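Local coordinates for 16S rRNA methylase (Escherichia coli, PDB 3P2E), which methylates the N1 position of adenine 1408 in the 16S rRNA of assembled 30S subunits, using S-adenosyl-L-methionine, and so confers resistance to various aminoglycosides, at residues L2-G6 and T7-D11; S89-F92 and E93-N96; I115-R119 and D120-N124. One frame throughout, in Å; residues are numbered along the deposited sequence.

Contact 1. Residues L2-G6 and T7-D11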
# COMPACT_ATOMS: atom_id res chain seq x y z
N LEU A 2 14.66 -6.81 -4.00
CA LEU A 2 14.39 -8.06 -3.23
C LEU A 2 12.91 -8.39 -3.19
O LEU A 2 12.09 -7.56 -2.77
CB LEU A 2 14.89 -7.92 -1.79
CG LEU A 2 16.40 -7.87 -1.54
CD1 LEU A 2 16.65 -7.62 -0.06
CD2 LEU A 2 17.04 -9.18 -1.97
N ILE A 3 12.56 -9.60 -3.62
CA ILE A 3 11.17 -10.04 -3.59
C ILE A 3 11.10 -11.42 -2.95
O ILE A 3 12.12 -12.09 -2.79
CB ILE A 3 10.56 -10.14 -5.01
CG1 ILE A 3 11.25 -11.27 -5.79
CG2 ILE A 3 10.71 -8.81 -5.74
CD1 ILE A 3 10.55 -11.62 -7.09
N LEU A 4 9.90 -11.84 -2.59
CA LEU A 4 9.71 -13.14 -1.98
C LEU A 4 9.16 -14.16 -2.96
O LEU A 4 8.20 -13.89 -3.68
CB LEU A 4 8.74 -13.06 -0.79
CG LEU A 4 9.22 -12.48 0.53
CD1 LEU A 4 8.09 -12.60 1.55
CD2 LEU A 4 10.45 -13.24 1.03
N LYS A 5 9.78 -15.33 -2.98
CA LYS A 5 9.34 -16.44 -3.81
C LYS A 5 9.05 -17.50 -2.76
O LYS A 5 9.93 -18.27 -2.38
CB LYS A 5 10.45 -16.90 -4.75
CG LYS A 5 10.07 -18.09 -5.62
CD LYS A 5 11.14 -18.41 -6.66
CE LYS A 5 11.26 -17.29 -7.69
NZ LYS A 5 12.26 -17.61 -8.75
N GLY A 6 7.81 -17.52 -2.27
CA GLY A 6 7.49 -18.46 -1.21
C GLY A 6 8.14 -17.86 0.02
O GLY A 6 7.95 -16.68 0.30
N THR A 7 8.93 -18.65 0.75
CA THR A 7 9.60 -18.15 1.94
C THR A 7 11.04 -17.72 1.63
O THR A 7 11.78 -17.33 2.52
CB THR A 7 9.65 -19.22 3.06
OG1 THR A 7 10.40 -20.35 2.61
CG2 THR A 7 8.24 -19.66 3.42
N LYS A 8 11.41 -17.80 0.36
CA LYS A 8 12.76 -17.45 -0.06
C LYS A 8 12.86 -16.06 -0.68
O LYS A 8 11.99 -15.65 -1.44
CB LYS A 8 13.27 -18.49 -1.07
CG LYS A 8 14.67 -18.23 -1.59
CD LYS A 8 15.06 -19.25 -2.65
CE LYS A 8 16.49 -19.03 -3.12
NZ LYS A 8 17.48 -19.20 -2.02
N THR A 9 13.91 -15.34 -0.33
CA THR A 9 14.12 -14.01 -0.89
C THR A 9 14.96 -14.16 -2.16
O THR A 9 15.98 -14.85 -2.16
CB THR A 9 14.88 -13.10 0.10
OG1 THR A 9 14.12 -12.96 1.31
CG2 THR A 9 15.11 -11.72 -0.51
N VAL A 10 14.51 -13.54 -3.24
CA VAL A 10 15.22 -13.61 -4.51
C VAL A 10 15.28 -12.24 -5.17
O VAL A 10 14.49 -11.35 -4.85
CB VAL A 10 14.56 -14.61 -5.48
CG1 VAL A 10 14.69 -16.02 -4.94
CG2 VAL A 10 13.10 -14.25 -5.68
N ASP A 11 16.22 -12.07 -6.09
CA ASP A 11 16.38 -10.80 -6.77
C ASP A 11 15.59 -10.73 -8.07
O ASP A 11 15.62 -11.65 -8.88
CB ASP A 11 17.85 -10.53 -7.07
CG ASP A 11 18.07 -9.21 -7.78
OD1 ASP A 11 17.77 -8.16 -7.17
OD2 ASP A 11 18.53 -9.22 -8.94
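Ile3 carries CG1 between its backbone N and carbonyl carbon (chi1 67°), and in Val10 a chi1 of -66° sets CG1 anti to the carbonyl carbon and leaves CG2 between N and that carbon; the two rotations bring these branches together on one face of a short antiparallel hairpin, with Ile3 CG1 3.5 Å from Val10 CG2. On the same face Lys5 crosses Val10 at about a right angle, its CB lying 3.9 Å from the same methyl, so Val10 CG2 touches both Ile3 and Lys5. The other face belongs to Leu4 and Thr9, a non-hydrogen-bonded pair in which the Leu4 CD2 methyl comes to 3.7 Å from Thr9 OG1. Thr9 turns CG2 the other way along the strand, where Leu2 CD2 meets it at 3.5 Å.

The hairpin is strongly twisted, with hydrogen-bonded pairs at Ile3/Val10 and Lys5/Lys8. The first pair exchanges two nearly straight bonds, Ile3 N to Val10 O 2.9 Å and Val10 N to Ile3 O 2.8 Å. Lys5 N reaches Lys8 O at 2.7 Å, while Lys8 N returns to Lys5 O at 3.1 Å across the tight type II' turn from Lys5 to Lys8. Gly6 takes the first corner of that turn with a positive phi of 74°. Its carbonyl oxygen accepts a hydrogen bond from Ser65 of helix 62-68, the helix that also touches Leu4 and Thr7.

The Val10 face thus mixes aliphatic packing with two exposed lysines, whose charges probably remain solvated, while on the other face Leu4 is buried against Leu61, Ile84 and Ser65.

Contact 2. Residues S89-F92 and E93-N96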
# COMPACT_ATOMS: atom_id res chain seq x y z
N SER A 89 13.97 3.44 2.16
CA SER A 89 14.88 2.91 1.15
C SER A 89 14.14 2.10 0.09
O SER A 89 14.31 0.89 -0.01
CB SER A 89 15.95 2.03 1.81
OG SER A 89 15.35 0.95 2.50
N LEU A 90 13.33 2.79 -0.70
CA LEU A 90 12.55 2.14 -1.75
C LEU A 90 13.44 1.76 -2.93
O LEU A 90 14.39 2.46 -3.25
CB LEU A 90 11.43 3.07 -2.21
CG LEU A 90 10.41 3.41 -1.12
CD1 LEU A 90 9.53 4.56 -1.56
CD2 LEU A 90 9.57 2.18 -0.81
N PRO A 91 13.13 0.63 -3.59
CA PRO A 91 13.88 0.12 -4.75
C PRO A 91 13.76 1.05 -5.95
O PRO A 91 12.66 1.50 -6.29
CB PRO A 91 13.22 -1.23 -5.03
CG PRO A 91 12.60 -1.61 -3.72
CD PRO A 91 12.07 -0.32 -3.21
N PHE A 92 14.88 1.33 -6.61
CA PHE A 92 14.89 2.21 -7.76
C PHE A 92 14.07 1.64 -8.92
O PHE A 92 13.60 2.38 -9.78
CB PHE A 92 16.33 2.47 -8.23
CG PHE A 92 16.93 1.36 -9.03
CD1 PHE A 92 16.84 1.36 -10.43
CD2 PHE A 92 17.58 0.30 -8.41
CE1 PHE A 92 17.40 0.33 -11.18
CE2 PHE A 92 18.14 -0.74 -9.15
CZ PHE A 92 18.05 -0.72 -10.54
N GLU A 93 13.88 0.33 -8.92
CA GLU A 93 13.12 -0.32 -9.99
C GLU A 93 11.64 0.05 -9.96
O GLU A 93 10.94 -0.11 -10.96
CB GLU A 93 13.28 -1.85 -9.92
CG GLU A 93 14.72 -2.34 -10.11
CD GLU A 93 15.45 -2.62 -8.80
OE1 GLU A 93 15.19 -1.91 -7.81
OE2 GLU A 93 16.29 -3.55 -8.77
N LEU A 94 11.18 0.58 -8.83
CA LEU A 94 9.77 0.95 -8.71
C LEU A 94 9.48 2.41 -9.03
O LEU A 94 8.33 2.86 -8.94
CB LEU A 94 9.27 0.63 -7.30
CG LEU A 94 9.30 -0.84 -6.87
CD1 LEU A 94 8.68 -0.95 -5.48
CD2 LEU A 94 8.53 -1.70 -7.88
N LYS A 95 10.50 3.16 -9.41
CA LYS A 95 10.30 4.56 -9.73
C LYS A 95 9.40 4.77 -10.95
O LYS A 95 9.56 4.09 -11.97
CB LYS A 95 11.66 5.24 -9.97
CG LYS A 95 12.36 5.68 -8.70
CD LYS A 95 12.37 4.59 -7.65
CE LYS A 95 12.95 5.09 -6.34
NZ LYS A 95 12.73 4.11 -5.25
N ASN A 96 8.45 5.69 -10.82
CA ASN A 96 7.54 6.05 -11.90
C ASN A 96 6.84 4.84 -12.53
O ASN A 96 6.74 4.75 -13.76
CB ASN A 96 8.33 6.82 -12.97
CG ASN A 96 7.44 7.45 -14.02
OD1 ASN A 96 6.54 8.22 -13.71
ND2 ASN A 96 7.71 7.13 -15.29
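Phe92 and Glu93 stack on each other within a short 3-10 turn, in the loop between strands 80-83 and 98-104 of the Rossmann-like methyltransferase fold. The carboxylate lies nearly flat over one face of the phenyl ring, the two planes 17° apart, and is offset toward the rim, with Glu93 CD 3.3 Å from Phe92 CE2. Nearer the middle of that face, Glu93 CG makes a CH-pi contact, 3.9 Å from the ring centroid. A bend at chi2 of Glu93 (98°) folds the acid back over the ring, and its OE1 also comes within 3.5 Å of Pro91 CB.

Pro91 CD and Leu94 CD1 run alongside each other, 4.1 Å apart, on the inward side of the turn, where Leu94 is buried against Ile52 and Ile54 of strand 49-54. The turn itself is closed by two backbone bonds, Leu94 N to Pro91 O and Lys95 N to Phe92 O. Lys95 bends at chi2 (47°) and runs back alongside the turn, passing the Phe92 carbonyl with its CD. Its ammonium nitrogen ends between two carbonyls, making weak hydrogen bonds from NZ to Pro91 O at 2.8 Å and to Leu90 O at 3.1 Å.

Contact 3. Residues I115-R119 and D120-N124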
# COMPACT_ATOMS: atom_id res chain seq x y z
N ILE A 115 1.24 10.93 9.01
CA ILE A 115 0.56 11.91 9.87
C ILE A 115 1.28 13.22 10.20
O ILE A 115 0.63 14.26 10.31
CB ILE A 115 0.14 11.26 11.21
CG1 ILE A 115 -0.67 9.99 10.95
CG2 ILE A 115 -0.68 12.24 12.03
CD1 ILE A 115 -1.85 10.20 10.05
N LYS A 116 2.60 13.17 10.35
CA LYS A 116 3.36 14.38 10.71
C LYS A 116 3.10 15.58 9.80
O LYS A 116 2.68 16.64 10.26
CB LYS A 116 4.86 14.06 10.77
CG LYS A 116 5.69 15.17 11.39
CD LYS A 116 7.12 14.72 11.67
CE LYS A 116 7.89 14.43 10.39
NZ LYS A 116 8.15 15.68 9.61
N PRO A 117 3.38 15.45 8.49
CA PRO A 117 3.93 14.30 7.77
C PRO A 117 5.42 14.51 7.55
O PRO A 117 5.94 15.60 7.80
CB PRO A 117 3.16 14.33 6.46
CG PRO A 117 3.15 15.81 6.18
CD PRO A 117 2.80 16.42 7.54
N ASN A 118 6.11 13.47 7.09
CA ASN A 118 7.53 13.56 6.81
C ASN A 118 7.59 13.85 5.31
O ASN A 118 7.36 12.95 4.49
CB ASN A 118 8.21 12.22 7.12
CG ASN A 118 9.72 12.29 7.01
OD1 ASN A 118 10.27 12.74 6.00
ND2 ASN A 118 10.41 11.82 8.04
N ARG A 119 7.89 15.09 4.95
CA ARG A 119 7.93 15.47 3.54
C ARG A 119 8.92 14.71 2.67
O ARG A 119 8.59 14.29 1.56
CB ARG A 119 8.17 16.98 3.40
CG ARG A 119 7.02 17.83 3.92
CD ARG A 119 7.17 19.28 3.50
NE ARG A 119 8.40 19.88 4.01
CZ ARG A 119 8.62 20.15 5.30
NH1 ARG A 119 7.70 19.87 6.20
NH2 ARG A 119 9.78 20.68 5.67
N ASP A 120 10.14 14.52 3.17
CA ASP A 120 11.15 13.82 2.40
C ASP A 120 10.73 12.38 2.10
O ASP A 120 10.83 11.93 0.96
CB ASP A 120 12.49 13.83 3.13
CG ASP A 120 13.60 13.14 2.35
OD1 ASP A 120 13.83 13.51 1.18
OD2 ASP A 120 14.24 12.22 2.91
N ILE A 121 10.25 11.67 3.11
CA ILE A 121 9.82 10.29 2.92
C ILE A 121 8.62 10.22 1.97
O ILE A 121 8.59 9.38 1.07
CB ILE A 121 9.45 9.61 4.26
CG1 ILE A 121 10.66 9.59 5.19
CG2 ILE A 121 8.98 8.19 4.00
CD1 ILE A 121 11.84 8.80 4.66
N LEU A 122 7.64 11.09 2.16
CA LEU A 122 6.47 11.07 1.28
C LEU A 122 6.90 11.37 -0.15
O LEU A 122 6.31 10.86 -1.11
CB LEU A 122 5.41 12.07 1.74
CG LEU A 122 4.67 11.70 3.03
CD1 LEU A 122 3.47 12.61 3.22
CD2 LEU A 122 4.20 10.24 2.97
N SER A 123 7.93 12.20 -0.31
CA SER A 123 8.43 12.53 -1.63
C SER A 123 8.95 11.25 -2.30
O SER A 123 8.75 11.05 -3.50
CB SER A 123 9.55 13.57 -1.55
OG SER A 123 9.04 14.82 -1.11
N ASN A 124 9.62 10.40 -1.52
CA ASN A 124 10.15 9.14 -2.04
C ASN A 124 8.99 8.27 -2.51
O ASN A 124 9.08 7.60 -3.54
CB ASN A 124 10.92 8.34 -0.98
CG ASN A 124 12.11 9.09 -0.41
OD1 ASN A 124 12.75 9.89 -1.10
ND2 ASN A 124 12.43 8.80 0.85
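Asn118 caps the helix that follows it: its OD1 accepts from Ile121 N at 3.1 Å, in a nearly straight N-H...O line of 171°, with the donor above the plane of the amide and not within it. CG of Asn118 stands anti to the backbone N (chi1 -173°), which swings the amide forward over the first turn. The same oxygen also meets the Ile121 side chain, which crosses the amide with CG1 3.3 Å from Asn118 OD1. Polar cap and apolar contact thus fall on the same pair of residues.

The backbone takes over from there. Asn118 O receives Leu122 N at 3.0 Å, and one residue on, Arg119 O is gripped twice by Ser123: by its N at 2.9 Å and by its hydroxyl OG at 2.8 Å, the two donors arriving from opposite faces of the carbonyl plane. Leu122 turns back toward the preceding loop and sets CD1 3.7 Å from Pro117 CB.

Behind this first shell, Pro117 follows a cis peptide bond, which turns the chain sharply between helix 108-115 and helix 119-126, and Lys116 folds round so that its NZ gives a hydrogen bond to Pro117 O. Pro117 also packs on Glu171 and Leu172 of helix 166-175, and Ser175 of that helix adds a further bond to Arg119 O. Ile121 also rests on Tyr113 and on Ala87 and Glu88, two residues of the S-adenosyl-L-methionine site, with its side chain about 6 Å from the bound S-adenosylhomocysteine.

At this helix start Asn118 serves Ile121 N with its side chain and Leu122 N with its carbonyl, and Ile121 links the cap to Ala87 and Glu88, so it probably helps shape that side of the pocket.

Overall arrangement
The three contacts follow one another along the chain. Contact 1 is a two-stranded hairpin that hydrogen-bonds along strand 80-83, an edge of the seven-stranded sheet, its centre about 17 Å from that of contact 2. Contact 2 lies within the loop between strands 80-83 and 98-104, and contact 3 starts helix 119-126 beyond the latter strand. Contacts 2 and 3 lie about 16 Å apart centre to centre and touch where Leu90 CD1 packs 3.7 Å from Asn124 O; contacts 1 and 3, about 28 Å apart, do not touch. Contacts 2 and 3 adjoin the S-adenosyl-L-methionine pocket, the Leu90 and Ile121 side chains each about 6 Å from bound S-adenosyl-L-homocysteine, whereas contact 1 lies farther off.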